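Local coordinates for short chain dehydrogenase (A0QTM2 homolog) (Mycobacterium thermoresistibile, PDB 3SC4), which probably catalyses NAD(P)-dependent oxidation or reduction of a substrate not yet identified, as a Rossmann-fold member of the short-chain dehydrogenase family, at residues B[214-226]-B[257-269]. Sequence-based numbering, arbitrary orientation.
Sequences AMARSRKPEVYAD and LSVYDCVPGSELG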
loop_
_atom_site.group_PDB
_atom_site.type_symbol
_atom_site.label_atom_id
_atom_site.label_comp_id
_atom_site.label_asym_id
_atom_site.label_seq_id
_atom_site.Cartn_x
_atom_site.Cartn_y
_atom_site.Cartn_z
ATOM N N ALA B 214 -15.663 0.008 32.218
ATOM C CA ALA B 214 -14.211 -0.027 32.272
ATOM C C ALA B 214 -13.727 -0.910 31.148
ATOM O O ALA B 214 -14.207 -2.043 30.997
ATOM C CB ALA B 214 -13.744 -0.593 33.618
ATOM N N MET B 215 -12.801 -0.391 30.351
ATOM C CA MET B 215 -12.230 -1.166 29.258
ATOM C C MET B 215 -10.916 -1.725 29.783
ATOM O O MET B 215 -9.861 -1.146 29.582
ATOM C CB MET B 215 -12.054 -0.286 28.010
ATOM C CG MET B 215 -13.384 0.275 27.468
ATOM S SD MET B 215 -14.351 -0.941 26.537
ATOM C CE MET B 215 -15.327 -1.738 27.798
ATOM N N ALA B 216 -11.015 -2.851 30.480
ATOM C CA ALA B 216 -9.948 -3.342 31.347
ATOM C C ALA B 216 -8.758 -3.814 30.541
ATOM O O ALA B 216 -7.634 -3.771 31.012
ATOM C CB ALA B 216 -10.465 -4.473 32.255
ATOM N N ARG B 217 -9.003 -4.239 29.314
ATOM C CA ARG B 217 -7.931 -4.711 28.454
ATOM C C ARG B 217 -7.273 -3.601 27.627
ATOM O O ARG B 217 -6.444 -3.888 26.795
ATOM C CB ARG B 217 -8.470 -5.803 27.508
ATOM C CG ARG B 217 -9.196 -6.984 28.213
ATOM C CD ARG B 217 -9.052 -8.306 27.426
ATOM N NE ARG B 217 -7.867 -9.071 27.835
ATOM C CZ ARG B 217 -7.086 -9.794 27.026
ATOM N NH1 ARG B 217 -7.308 -9.880 25.720
ATOM N NH2 ARG B 217 -6.040 -10.435 27.530
ATOM N N SER B 218 -7.645 -2.344 27.858
ATOM C CA SER B 218 -7.268 -1.238 26.973
ATOM C C SER B 218 -6.470 -0.169 27.694
ATOM O O SER B 218 -6.360 -0.179 28.918
ATOM C CB SER B 218 -8.519 -0.594 26.373
ATOM O OG SER B 218 -9.247 -1.521 25.597
ATOM N N ARG B 219 -5.916 0.757 26.924
ATOM C CA ARG B 219 -5.214 1.919 27.480
ATOM C C ARG B 219 -5.866 3.218 27.018
ATOM O O ARG B 219 -6.636 3.235 26.047
ATOM C CB ARG B 219 -3.717 1.904 27.128
ATOM C CG ARG B 219 -2.917 0.915 27.967
ATOM C CD ARG B 219 -1.404 0.997 27.754
ATOM N NE ARG B 219 -0.730 0.312 28.852
ATOM C CZ ARG B 219 0.218 -0.621 28.744
ATOM N NH1 ARG B 219 0.719 -0.991 27.573
ATOM N NH2 ARG B 219 0.699 -1.166 29.846
ATOM N N LYS B 220 -5.544 4.292 27.734
ATOM C CA LYS B 220 -6.085 5.628 27.462
ATOM C C LYS B 220 -5.387 6.320 26.280
ATOM O O LYS B 220 -4.258 5.998 25.943
ATOM C CB LYS B 220 -5.996 6.508 28.722
ATOM C CG LYS B 220 -6.753 5.958 29.929
ATOM C CD LYS B 220 -6.881 6.980 31.066
ATOM C CE LYS B 220 -5.672 6.958 32.047
ATOM N NZ LYS B 220 -5.607 8.194 32.959
ATOM N N PRO B 221 -6.071 7.280 25.639
ATOM C CA PRO B 221 -5.480 7.944 24.472
ATOM C C PRO B 221 -4.203 8.693 24.784
ATOM O O PRO B 221 -3.382 8.919 23.899
ATOM C CB PRO B 221 -6.569 8.914 24.003
ATOM C CG PRO B 221 -7.682 8.802 24.973
ATOM C CD PRO B 221 -7.492 7.625 25.825
ATOM N N GLU B 222 -4.039 9.061 26.047
ATOM C CA GLU B 222 -2.805 9.677 26.525
ATOM C C GLU B 222 -1.567 8.849 26.204
ATOM O O GLU B 222 -0.526 9.406 25.993
ATOM C CB GLU B 222 -2.885 9.946 28.035
ATOM C CG GLU B 222 -3.685 11.220 28.406
ATOM C CD GLU B 222 -5.220 11.019 28.528
ATOM O OE1 GLU B 222 -5.765 9.942 28.186
ATOM O OE2 GLU B 222 -5.884 11.978 28.985
ATOM N N VAL B 223 -1.668 7.530 26.154
ATOM C CA VAL B 223 -0.509 6.740 25.790
ATOM C C VAL B 223 0.009 7.145 24.413
ATOM O O VAL B 223 1.210 7.195 24.214
ATOM C CB VAL B 223 -0.770 5.209 25.852
ATOM C CG1 VAL B 223 -1.516 4.706 24.604
ATOM C CG2 VAL B 223 0.526 4.477 26.019
ATOM N N TYR B 224 -0.894 7.495 23.500
ATOM C CA TYR B 224 -0.544 7.959 22.156
ATOM C C TYR B 224 -0.076 9.420 22.166
ATOM O O TYR B 224 0.917 9.773 21.520
ATOM C CB TYR B 224 -1.764 7.840 21.232
ATOM C CG TYR B 224 -1.568 7.118 19.909
ATOM C CD1 TYR B 224 -0.476 7.372 19.098
ATOM C CD2 TYR B 224 -2.547 6.229 19.434
ATOM C CE1 TYR B 224 -0.312 6.727 17.884
ATOM C CE2 TYR B 224 -2.392 5.577 18.217
ATOM C CZ TYR B 224 -1.271 5.833 17.450
ATOM O OH TYR B 224 -1.120 5.187 16.249
ATOM N N ALA B 225 -0.810 10.277 22.875
ATOM C CA ALA B 225 -0.449 11.710 23.000
ATOM C C ALA B 225 0.952 11.904 23.600
ATOM O O ALA B 225 1.785 12.600 23.033
ATOM C CB ALA B 225 -1.487 12.465 23.822
ATOM N N ASP B 226 1.213 11.277 24.740
ATOM C CA ASP B 226 2.535 11.363 25.380
ATOM C C ASP B 226 3.637 10.780 24.494
ATOM O O ASP B 226 4.712 11.365 24.397
ATOM C CB ASP B 226 2.547 10.679 26.751
ATOM C CG ASP B 226 1.819 11.480 27.825
ATOM O OD1 ASP B 226 1.411 12.627 27.560
ATOM O OD2 ASP B 226 1.666 10.958 28.956
ATOM N N LEU B 257 4.054 2.406 33.244
ATOM C CA LEU B 257 3.044 2.499 32.189
ATOM C C LEU B 257 1.588 2.373 32.671
ATOM O O LEU B 257 0.670 2.629 31.898
ATOM C CB LEU B 257 3.305 1.449 31.102
ATOM C CG LEU B 257 4.577 1.610 30.269
ATOM C CD1 LEU B 257 4.968 0.292 29.559
ATOM C CD2 LEU B 257 4.436 2.777 29.277
ATOM N N SER B 258 1.373 1.984 33.929
ATOM C CA SER B 258 0.013 1.797 34.463
ATOM C C SER B 258 -0.814 3.073 34.437
ATOM O O SER B 258 -2.039 3.013 34.437
ATOM C CB SER B 258 0.043 1.273 35.910
ATOM O OG SER B 258 0.506 -0.061 35.967
ATOM N N VAL B 259 -0.164 4.227 34.429
ATOM C CA VAL B 259 -0.914 5.481 34.382
ATOM C C VAL B 259 -1.701 5.619 33.065
ATOM O O VAL B 259 -2.558 6.508 32.934
ATOM C CB VAL B 259 0.015 6.703 34.565
ATOM C CG1 VAL B 259 0.728 6.635 35.943
ATOM C CG2 VAL B 259 1.040 6.803 33.404
ATOM N N TYR B 260 -1.393 4.760 32.091
ATOM C CA TYR B 260 -2.126 4.716 30.816
ATOM C C TYR B 260 -3.218 3.640 30.777
ATOM O O TYR B 260 -4.072 3.634 29.889
ATOM C CB TYR B 260 -1.143 4.521 29.657
ATOM C CG TYR B 260 -0.111 5.621 29.607
ATOM C CD1 TYR B 260 -0.473 6.918 29.257
ATOM C CD2 TYR B 260 1.206 5.384 29.955
ATOM C CE1 TYR B 260 0.446 7.946 29.237
ATOM C CE2 TYR B 260 2.145 6.425 29.927
ATOM C CZ TYR B 260 1.745 7.697 29.564
ATOM O OH TYR B 260 2.664 8.718 29.519
ATOM N N ASP B 261 -3.193 2.736 31.746
ATOM C CA ASP B 261 -4.161 1.647 31.794
ATOM C C ASP B 261 -5.542 2.205 32.186
ATOM O O ASP B 261 -5.668 3.022 33.109
ATOM C CB ASP B 261 -3.694 0.536 32.762
ATOM C CG ASP B 261 -2.356 -0.093 32.351
ATOM O OD1 ASP B 261 -1.735 0.387 31.375
ATOM O OD2 ASP B 261 -1.913 -1.051 33.024
ATOM N N CYS B 262 -6.570 1.801 31.438
ATOM C CA CYS B 262 -7.939 2.183 31.760
ATOM C C CYS B 262 -8.279 1.596 33.124
ATOM O O CYS B 262 -8.910 2.263 33.916
ATOM C CB CYS B 262 -8.912 1.655 30.709
ATOM S SG CYS B 262 -8.698 2.285 29.032
ATOM N N VAL B 263 -7.840 0.353 33.381
ATOM C CA VAL B 263 -7.942 -0.280 34.700
ATOM C C VAL B 263 -6.640 -0.987 35.121
ATOM O O VAL B 263 -6.378 -2.113 34.688
ATOM C CB VAL B 263 -9.083 -1.316 34.729
ATOM C CG1 VAL B 263 -9.171 -1.994 36.121
ATOM C CG2 VAL B 263 -10.427 -0.649 34.345
ATOM N N PRO B 264 -5.825 -0.332 35.976
ATOM C CA PRO B 264 -4.528 -0.909 36.408
ATOM C C PRO B 264 -4.594 -2.299 37.056
ATOM O O PRO B 264 -5.550 -2.610 37.765
ATOM C CB PRO B 264 -3.986 0.122 37.396
ATOM C CG PRO B 264 -4.600 1.405 36.984
ATOM C CD PRO B 264 -5.944 1.087 36.362
ATOM N N GLY B 265 -3.587 -3.125 36.777
ATOM C CA GLY B 265 -3.509 -4.490 37.305
ATOM C C GLY B 265 -4.374 -5.496 36.559
ATOM O O GLY B 265 -4.640 -6.589 37.078
ATOM N N SER B 266 -4.838 -5.118 35.361
ATOM C CA SER B 266 -5.570 -6.030 34.479
ATOM C C SER B 266 -4.617 -6.711 33.525
ATOM O O SER B 266 -3.511 -6.263 33.312
ATOM C CB SER B 266 -6.596 -5.285 33.622
ATOM O OG SER B 266 -7.600 -4.680 34.397
ATOM N N GLU B 267 -5.094 -7.796 32.937
ATOM C CA GLU B 267 -4.413 -8.453 31.843
ATOM C C GLU B 267 -4.750 -7.648 30.578
ATOM O O GLU B 267 -5.912 -7.541 30.211
ATOM C CB GLU B 267 -4.877 -9.922 31.721
ATOM C CG GLU B 267 -3.747 -10.927 31.355
ATOM C CD GLU B 267 -2.762 -11.198 32.521
ATOM O OE1 GLU B 267 -3.125 -10.956 33.705
ATOM O OE2 GLU B 267 -1.620 -11.659 32.242
ATOM N N LEU B 268 -3.745 -7.068 29.925
ATOM C CA LEU B 268 -4.009 -6.176 28.814
ATOM C C LEU B 268 -4.076 -6.929 27.495
ATOM O O LEU B 268 -3.395 -7.940 27.302
ATOM C CB LEU B 268 -2.948 -5.097 28.753
ATOM C CG LEU B 268 -3.008 -4.072 29.877
ATOM C CD1 LEU B 268 -1.749 -3.224 29.922
ATOM C CD2 LEU B 268 -4.239 -3.196 29.692
ATOM N N GLY B 269 -4.920 -6.441 26.593
ATOM C CA GLY B 269 -5.050 -7.002 25.245
ATOM C C GLY B 269 -4.029 -6.376 24.299
ATOM O O GLY B 269 -3.363 -5.385 24.645
HETATM O O HOH W 1 -6.657 -1.428 31.527
HETATM O O HOH W 2 0.723 -1.497 32.979
#
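With CG beside the backbone N (chi1 -77°) and a chain extended from CG to NE, Arg219 runs alongside Asp261, whose own chi1 of -61° points its carboxylate the same way. NE of Arg219 donates to OD1 of Asp261 at 2.7 Å, within the guanidinium plane, and NH2 adds a weak second bond to that oxygen. CD1 of Leu268 sits over one guanidinium face, 3.2 Å from Arg219 NH2, and CB of Leu257 over the opposite one. Water 2 joins NH2 of Arg219 to OD2 of Asp261, while Glu246 forms a salt bridge with NH1 and Asn278 accepts from NH2.

The backbones form a single bridge, pairing Arg219 with Asp261: Cys262 N donates to Ser218 O (3.2 Å), and Lys220 N to Tyr260 O (2.7 Å). Farther along, Gly269 N donates to Arg217 O at 3.0 Å, and water 1 accepts from Val263 N and lies within bonding distance of the carbonyl oxygens of Ala216 and Ser218.

In helix 222-232, CG2 of Val223 packs over one face of the Tyr260 ring in a CH-pi contact, 4.2 Å from its centroid. The phenol OH donates to the anti lone pair of Asp226 OD2 at 2.5 Å, the carboxylate standing 79° from the ring plane.

The contact thus ties the loop after helix 245-252 to the segment leading into helix 222-232. Flanked by two carboxylates, those of Asp261 and Glu246, the guanidinium of buried Arg219 probably has its charge well compensated between its two apolar neighbours.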